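Local atomic coordinates of cystatin-F (Homo sapiens, PDB entry 2CH9), a protein that inhibits the cysteine proteases papain and cathepsin L, more weakly than other cystatins do, and forms a disulfide-linked homodimer. Residues Y36-E39 and K40-C44; T25-P28 and G29-Q32. All blocks are in the same frame, centred on the assembly; numbering follows the deposited sequence.

Interaction 1 of 2, residues Y36-E39 and K40-C44; sequences YSVE and KFNNC. With NAG (2-acetamido-2-deoxy-beta-D-glucopyranose), chain B; FUL (beta-L-fucopyranose), chain C.
Lys40 N donates to Tyr36 O at 2.9 Å, the first of four successive i to i+4 bonds that join 36-39 to 40-43. The end of the Lys40 side chain leads off the helix to the sugar on Asn43. CG lies anti to the backbone N (chi1 177°) and the chain bends at chi2 (77°), which carries NZ to the acetamide oxygen O7 of NAG, a 3.0 Å hydrogen bond. CD and CE pass the same oxygen. With an alanine here, O7 would probably lose this donor and the acetamide arm of the glycan would be freer to turn. Phe41 N bonds Ser37 O, and Phe41 CB rests 3.2 Å from Val38 O. The Asn42 N–Val38 O bond is 2.8 Å long. Asn42 OD1 accepts from Phe51 N, outside this turn. Asn43 N closes the series on Glu39 O. Asn43 ND2 is bonded covalently to C1 of NAG, the N-glycosylation link. Cys44 N bonds Phe41 O at 3.1 Å, and Cys44 SG lies 3.8 Å from NAG O7. That sulfur forms the interchain disulfide with Cys7 of the second subunit, so glycan and dimer link occupy adjacent residues. The helix lies across the cystatin sheet. Phe41 packs on Leu103 and Cys125, Val38 touches Phe51, and Tyr36 stacks on Phe118, which sets the helix against strands 49-63, 102-112 and 117-126.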
# COMPACT_ATOMS: atom_id res chain seq x y z
N TYR A 36 -3.12 -14.65 -8.43
CA TYR A 36 -1.72 -14.50 -8.04
C TYR A 36 -1.51 -14.59 -6.53
O TYR A 36 -0.55 -15.22 -6.06
CB TYR A 36 -1.14 -13.19 -8.55
CG TYR A 36 -1.01 -13.14 -10.03
CD1 TYR A 36 -0.54 -14.24 -10.75
CD2 TYR A 36 -1.30 -11.97 -10.72
CE1 TYR A 36 -0.40 -14.17 -12.15
CE2 TYR A 36 -1.17 -11.89 -12.10
CZ TYR A 36 -0.71 -12.98 -12.80
OH TYR A 36 -0.58 -12.89 -14.16
N SER A 37 -2.42 -13.97 -5.78
CA SER A 37 -2.33 -13.93 -4.32
C SER A 37 -2.36 -15.33 -3.72
O SER A 37 -1.51 -15.69 -2.89
CB SER A 37 -3.47 -13.10 -3.74
OG SER A 37 -3.37 -11.79 -4.21
N VAL A 38 -3.32 -16.14 -4.16
CA VAL A 38 -3.46 -17.48 -3.61
C VAL A 38 -2.32 -18.41 -4.06
O VAL A 38 -1.93 -19.32 -3.33
CB VAL A 38 -4.84 -18.09 -3.84
CG1 VAL A 38 -5.02 -18.57 -5.29
CG2 VAL A 38 -5.08 -19.19 -2.81
N GLU A 39 -1.77 -18.14 -5.24
CA GLU A 39 -0.59 -18.84 -5.73
C GLU A 39 0.66 -18.49 -4.92
O GLU A 39 1.48 -19.36 -4.65
CB GLU A 39 -0.39 -18.58 -7.23
CG GLU A 39 -1.50 -19.17 -8.08
CD GLU A 39 -1.30 -18.95 -9.56
OE1 GLU A 39 -0.57 -18.00 -9.94
OE2 GLU A 39 -1.87 -19.73 -10.35
N LYS A 40 0.78 -17.22 -4.52
CA LYS A 40 1.82 -16.81 -3.56
C LYS A 40 1.62 -17.55 -2.24
O LYS A 40 2.59 -18.03 -1.66
CB LYS A 40 1.81 -15.30 -3.34
CG LYS A 40 2.81 -14.78 -2.31
CD LYS A 40 4.21 -14.74 -2.90
CE LYS A 40 5.16 -13.92 -2.04
NZ LYS A 40 6.31 -13.46 -2.89
N PHE A 41 0.37 -17.68 -1.80
CA PHE A 41 0.04 -18.44 -0.58
C PHE A 41 0.46 -19.90 -0.70
O PHE A 41 1.11 -20.43 0.21
CB PHE A 41 -1.47 -18.36 -0.26
CG PHE A 41 -1.84 -19.03 1.05
CD1 PHE A 41 -1.80 -18.32 2.25
CD2 PHE A 41 -2.21 -20.37 1.08
CE1 PHE A 41 -2.14 -18.92 3.46
CE2 PHE A 41 -2.53 -21.00 2.29
CZ PHE A 41 -2.50 -20.27 3.48
N ASN A 42 0.08 -20.55 -1.80
CA ASN A 42 0.48 -21.97 -2.00
C ASN A 42 2.00 -22.13 -2.05
O ASN A 42 2.54 -23.09 -1.50
CB ASN A 42 -0.18 -22.60 -3.24
CG ASN A 42 -1.70 -22.60 -3.17
OD1 ASN A 42 -2.29 -22.79 -2.10
ND2 ASN A 42 -2.35 -22.37 -4.31
N ASN A 43 2.68 -21.18 -2.67
CA ASN A 43 4.13 -21.23 -2.73
C ASN A 43 4.79 -21.08 -1.36
O ASN A 43 5.88 -21.62 -1.13
CB ASN A 43 4.68 -20.17 -3.68
CG ASN A 43 6.18 -20.31 -3.88
OD1 ASN A 43 6.65 -21.21 -4.60
ND2 ASN A 43 6.96 -19.43 -3.22
N CYS A 44 4.13 -20.36 -0.45
CA CYS A 44 4.75 -19.92 0.80
C CYS A 44 4.33 -20.69 2.04
O CYS A 44 4.73 -20.35 3.15
CB CYS A 44 4.51 -18.43 1.01
SG CYS A 44 5.35 -17.40 -0.23
C1 NAG B . 8.38 -19.71 -3.31
C2 NAG B . 9.12 -18.37 -3.38
C3 NAG B . 10.63 -18.62 -3.50
C4 NAG B . 11.13 -19.53 -2.39
C5 NAG B . 10.23 -20.74 -2.12
C6 NAG B . 10.55 -20.97 -0.66
C7 NAG B . 7.81 -16.51 -4.35
C8 NAG B . 7.71 -15.60 -5.54
N2 NAG B . 8.65 -17.54 -4.48
O3 NAG B . 11.31 -17.39 -3.38
O4 NAG B . 12.48 -19.93 -2.59
O5 NAG B . 8.84 -20.44 -2.19
O6 NAG B . 10.75 -22.30 -0.23
O7 NAG B . 7.16 -16.29 -3.33
C1 FUL C . 9.75 -22.33 0.81
C2 FUL C . 10.14 -21.94 2.24
O2 FUL C . 11.29 -21.10 2.30
C3 FUL C . 8.87 -21.22 2.70
O3 FUL C . 9.03 -20.61 3.96
C4 FUL C . 7.70 -22.23 2.65
O4 FUL C . 7.86 -23.17 3.69
C5 FUL C . 7.62 -22.94 1.27
C6 FUL C . 6.61 -24.08 1.20
O5 FUL C . 8.89 -23.44 0.87

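Interaction 2 of 2, residues T25-P28 and G29-Q32; sequences TNDP and GVLQ
The Asp27 carboxylate caps the helix start by accepting from the backbone N-H groups of Gly29 and Val30. CG stands anti to the backbone N (chi1 171°), and this swings OD2 in front of the first turn. OD2 accepts from Val30 N at 3.1 Å through its anti lone pair, and the N-H points at it fairly well (151°). Its second bond, from Gly29 N, is weak and strongly bent (116°). Asp27 is therefore the N-cap residue. A negative charge here would also be expected to suit the positive end of the helix dipole. The backbone joins in: Leu31 N donates to Asp27 O, and Gln32 N to Pro28 O. Val30 holds CG2 beside its own backbone N, and this methyl meets Asp27 CB at 3.8 Å. Its other methyl, CG1, faces Thr25 O. Leu31 leans back over the incoming loop. Its CD1 lies 3.4 Å from Asn26 O, and CD2 lies 3.7 Å from Thr25 O. The loop comes from strand 21-22 and leads into helix 28-44. Val30 packs on Ile56 and Ala59 of strand 49-63 and on Tyr69 and Leu71 of strand 67-78, while Thr25 and Leu31 also touch Ile56.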
# COMPACT_ATOMS: atom_id res chain seq x y z
N THR A 25 -15.11 -5.84 -7.83
CA THR A 25 -14.44 -7.06 -7.35
C THR A 25 -14.53 -8.21 -8.38
O THR A 25 -13.94 -9.27 -8.18
CB THR A 25 -14.97 -7.50 -5.96
OG1 THR A 25 -16.38 -7.74 -6.05
CG2 THR A 25 -14.73 -6.41 -4.91
N ASN A 26 -15.28 -8.00 -9.45
CA ASN A 26 -15.34 -8.95 -10.57
C ASN A 26 -14.59 -8.48 -11.83
O ASN A 26 -14.72 -9.10 -12.89
CB ASN A 26 -16.79 -9.37 -10.89
CG ASN A 26 -17.61 -8.24 -11.52
OD1 ASN A 26 -17.19 -7.08 -11.57
ND2 ASN A 26 -18.80 -8.59 -12.00
N ASP A 27 -13.83 -7.40 -11.71
CA ASP A 27 -12.99 -6.91 -12.80
C ASP A 27 -11.97 -8.00 -13.16
O ASP A 27 -11.36 -8.58 -12.28
CB ASP A 27 -12.27 -5.62 -12.38
CG ASP A 27 -11.23 -5.17 -13.38
OD1 ASP A 27 -11.57 -4.43 -14.32
OD2 ASP A 27 -10.04 -5.53 -13.20
N PRO A 28 -11.83 -8.30 -14.47
CA PRO A 28 -10.93 -9.38 -14.87
C PRO A 28 -9.51 -9.23 -14.30
O PRO A 28 -8.93 -10.22 -13.88
CB PRO A 28 -10.96 -9.33 -16.40
CG PRO A 28 -12.28 -8.68 -16.73
CD PRO A 28 -12.50 -7.67 -15.64
N GLY A 29 -8.99 -8.00 -14.24
CA GLY A 29 -7.69 -7.74 -13.62
C GLY A 29 -7.67 -8.04 -12.13
O GLY A 29 -6.70 -8.62 -11.61
N VAL A 30 -8.73 -7.65 -11.42
CA VAL A 30 -8.87 -8.00 -10.01
C VAL A 30 -8.90 -9.51 -9.83
O VAL A 30 -8.28 -10.02 -8.91
CB VAL A 30 -10.15 -7.43 -9.38
CG1 VAL A 30 -10.35 -8.00 -7.97
CG2 VAL A 30 -10.08 -5.91 -9.32
N LEU A 31 -9.62 -10.22 -10.70
CA LEU A 31 -9.74 -11.66 -10.59
C LEU A 31 -8.39 -12.35 -10.77
O LEU A 31 -8.07 -13.30 -10.04
CB LEU A 31 -10.77 -12.21 -11.59
CG LEU A 31 -12.20 -11.71 -11.39
CD1 LEU A 31 -13.04 -12.07 -12.60
CD2 LEU A 31 -12.84 -12.25 -10.12
N GLN A 32 -7.60 -11.87 -11.73
CA GLN A 32 -6.27 -12.42 -11.98
C GLN A 32 -5.33 -12.09 -10.81
O GLN A 32 -4.51 -12.91 -10.44
CB GLN A 32 -5.69 -11.90 -13.30
CG GLN A 32 -4.32 -12.48 -13.65
CD GLN A 32 -4.32 -14.01 -13.77
OE1 GLN A 32 -4.88 -14.57 -14.72
NE2 GLN A 32 -3.68 -14.70 -12.81

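Both interactions lie on the single long helix 28-44 of the cystatin fold, with centres about 17 Å apart. Interaction 2 comes first along the chain and forms the start of the helix. Interaction 1 follows in its last turns. No direct touch joins the two contacts. They share the same antiparallel sheet as a floor. Strand 49-63 meets residues of both, while strand 67-78 is met by interaction 2 and strands 102-112 and 117-126 by interaction 1. The early end joins the helix to the loop after strand 21-22. The late end carries a glycan and the covalent link to the second subunit of the dimer.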